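Local coordinates for Serpin48 (Tenebrio molitor, PDB 3OZQ), which is a serpin that specifically inhibits the protease SPE in the innate immunity of the mealworm beetle, probably acting as a serine-type endopeptidase inhibitor, at residues Val22-Leu27 against Ser248-Ser253. Numbering follows the deposited sequence.
Sequences VYKEVL and SKIKRS
With chi1 of Tyr23 at -179° and that of Ile250 at -165°, CG of the one and CG1 of the other both lie anti to their backbone N, which sends the phenol ring and the isoleucine's longer branch toward each other from helix 10-29 and the short, weakly bonded helix at 250-254. Ile250 CD1 settles over one face of the ring in a CH-pi contact, 3.9 Å from the centroid of Tyr23 and displaced toward the CD2-CE2 rim; CG1 follows, 3.8 Å from Tyr23 CD2. The shorter branch meets Lys24, whose chain bends in its outer half and lays CE against Ile250 CG2 at 3.3 Å, tight for two carbons. Ile250 thus meets an aromatic face with one branch and the last carbon of a lysine with the other, while the polar ends of Tyr23 and Lys24 both reach Glu247: Tyr23 OH is hydrogen-bonded to OE2 of its carboxylate and Lys24 NZ to its backbone O. A leucine in place of Tyr23 would probably cost Ile250 CD1 its aromatic face and leave the Glu247 carboxylate without the phenol. In this serpin Ile357 of strand 356-362 touches both Tyr23 and Ile250, Arg371 of strand 365-372 adjoins Tyr23, and helix 279-286 packs against Val22 and Val26.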
loop_
_atom_site.group_PDB
_atom_site.type_symbol
_atom_site.label_atom_id
_atom_site.label_comp_id
_atom_site.label_asym_id
_atom_site.label_seq_id
_atom_site.Cartn_x
_atom_site.Cartn_y
_atom_site.Cartn_z
ATOM N N VAL A 22 7.914 1.171 6.730
ATOM C CA VAL A 22 7.030 0.022 6.573
ATOM C C VAL A 22 7.665 -1.073 5.717
ATOM O O VAL A 22 7.657 -2.248 6.101
ATOM C CB VAL A 22 5.649 0.432 6.031
ATOM C CG1 VAL A 22 4.827 -0.800 5.674
ATOM C CG2 VAL A 22 4.900 1.249 7.091
ATOM N N TYR A 23 8.236 -0.685 4.572
ATOM C CA TYR A 23 8.873 -1.634 3.667
ATOM C C TYR A 23 9.913 -2.452 4.436
ATOM O O TYR A 23 9.938 -3.681 4.346
ATOM C CB TYR A 23 9.490 -0.884 2.462
ATOM C CG TYR A 23 10.174 -1.723 1.412
ATOM C CD1 TYR A 23 9.661 -1.813 0.118
ATOM C CD2 TYR A 23 11.346 -2.407 1.697
ATOM C CE1 TYR A 23 10.305 -2.569 -0.863
ATOM C CE2 TYR A 23 11.993 -3.161 0.733
ATOM C CZ TYR A 23 11.467 -3.242 -0.544
ATOM O OH TYR A 23 12.121 -4.000 -1.484
ATOM N N LYS A 24 10.757 -1.769 5.207
ATOM C CA LYS A 24 11.842 -2.429 5.940
ATOM C C LYS A 24 11.312 -3.483 6.892
ATOM O O LYS A 24 11.906 -4.540 7.062
ATOM C CB LYS A 24 12.678 -1.404 6.722
ATOM C CG LYS A 24 13.984 -1.966 7.276
ATOM C CD LYS A 24 14.926 -0.857 7.767
ATOM C CE LYS A 24 15.683 -0.175 6.615
ATOM N NZ LYS A 24 16.937 -0.888 6.174
ATOM N N GLU A 25 10.182 -3.188 7.518
ATOM C CA GLU A 25 9.553 -4.146 8.413
ATOM C C GLU A 25 8.953 -5.321 7.647
ATOM O O GLU A 25 9.183 -6.477 7.995
ATOM C CB GLU A 25 8.474 -3.452 9.242
ATOM C CG GLU A 25 8.593 -3.711 10.715
ATOM C CD GLU A 25 10.025 -3.635 11.200
ATOM O OE1 GLU A 25 10.666 -2.581 11.016
ATOM O OE2 GLU A 25 10.509 -4.635 11.771
ATOM N N VAL A 26 8.196 -5.028 6.594
ATOM C CA VAL A 26 7.509 -6.091 5.859
ATOM C C VAL A 26 8.487 -7.114 5.293
ATOM O O VAL A 26 8.218 -8.316 5.305
ATOM C CB VAL A 26 6.596 -5.545 4.757
ATOM C CG1 VAL A 26 6.168 -6.674 3.810
ATOM C CG2 VAL A 26 5.387 -4.881 5.383
ATOM N N LEU A 27 9.620 -6.616 4.809
ATOM C CA LEU A 27 10.724 -7.442 4.341
ATOM C C LEU A 27 11.026 -8.602 5.274
ATOM O O LEU A 27 11.301 -9.712 4.823
ATOM C CB LEU A 27 11.980 -6.578 4.239
ATOM C CG LEU A 27 12.584 -6.355 2.867
ATOM C CD1 LEU A 27 13.732 -5.360 2.994
ATOM C CD2 LEU A 27 13.054 -7.682 2.274
ATOM N N SER A 248 19.318 -2.055 2.020
ATOM C CA SER A 248 20.119 -1.598 3.142
ATOM C C SER A 248 20.102 -0.079 3.144
ATOM O O SER A 248 20.335 0.553 4.181
ATOM C CB SER A 248 21.545 -2.136 3.050
ATOM O OG SER A 248 21.560 -3.546 3.212
ATOM N N LYS A 249 19.797 0.496 1.983
ATOM C CA LYS A 249 19.630 1.944 1.845
ATOM C C LYS A 249 18.203 2.309 1.420
ATOM O O LYS A 249 17.995 3.238 0.629
ATOM C CB LYS A 249 20.631 2.500 0.827
ATOM C CG LYS A 249 22.070 2.098 1.101
ATOM C CD LYS A 249 22.947 2.251 -0.130
ATOM C CE LYS A 249 24.241 1.461 0.044
ATOM N NZ LYS A 249 23.959 0.039 0.418
ATOM N N ILE A 250 17.224 1.591 1.971
ATOM C CA ILE A 250 15.831 1.703 1.538
ATOM C C ILE A 250 15.281 3.126 1.566
ATOM O O ILE A 250 14.419 3.496 0.764
ATOM C CB ILE A 250 14.913 0.799 2.381
ATOM C CG1 ILE A 250 13.565 0.641 1.682
ATOM C CG2 ILE A 250 14.763 1.349 3.797
ATOM C CD1 ILE A 250 13.685 0.114 0.262
ATOM N N LYS A 251 15.783 3.921 2.500
ATOM C CA LYS A 251 15.349 5.302 2.657
ATOM C C LYS A 251 15.638 6.099 1.384
ATOM O O LYS A 251 14.771 6.795 0.846
ATOM C CB LYS A 251 16.077 5.941 3.844
ATOM C CG LYS A 251 16.189 5.054 5.096
ATOM C CD LYS A 251 17.015 3.770 4.864
ATOM C CE LYS A 251 18.492 4.054 4.640
ATOM N NZ LYS A 251 18.761 4.713 3.325
ATOM N N ARG A 252 16.868 5.992 0.902
ATOM C CA ARG A 252 17.280 6.722 -0.291
ATOM C C ARG A 252 16.441 6.329 -1.507
ATOM O O ARG A 252 16.120 7.165 -2.348
ATOM C CB ARG A 252 18.766 6.499 -0.576
ATOM C CG ARG A 252 19.705 7.370 0.249
ATOM C CD ARG A 252 19.515 7.146 1.742
ATOM N NE ARG A 252 20.517 7.857 2.535
ATOM C CZ ARG A 252 21.637 7.303 2.995
ATOM N NH1 ARG A 252 21.900 6.026 2.744
ATOM N NH2 ARG A 252 22.493 8.025 3.707
ATOM N N SER A 253 16.064 5.058 -1.583
ATOM C CA SER A 253 15.359 4.555 -2.759
ATOM C C SER A 253 13.972 5.173 -2.967
ATOM O O SER A 253 13.463 5.193 -4.084
ATOM C CB SER A 253 15.267 3.028 -2.709
ATOM O OG SER A 253 16.544 2.457 -2.485
#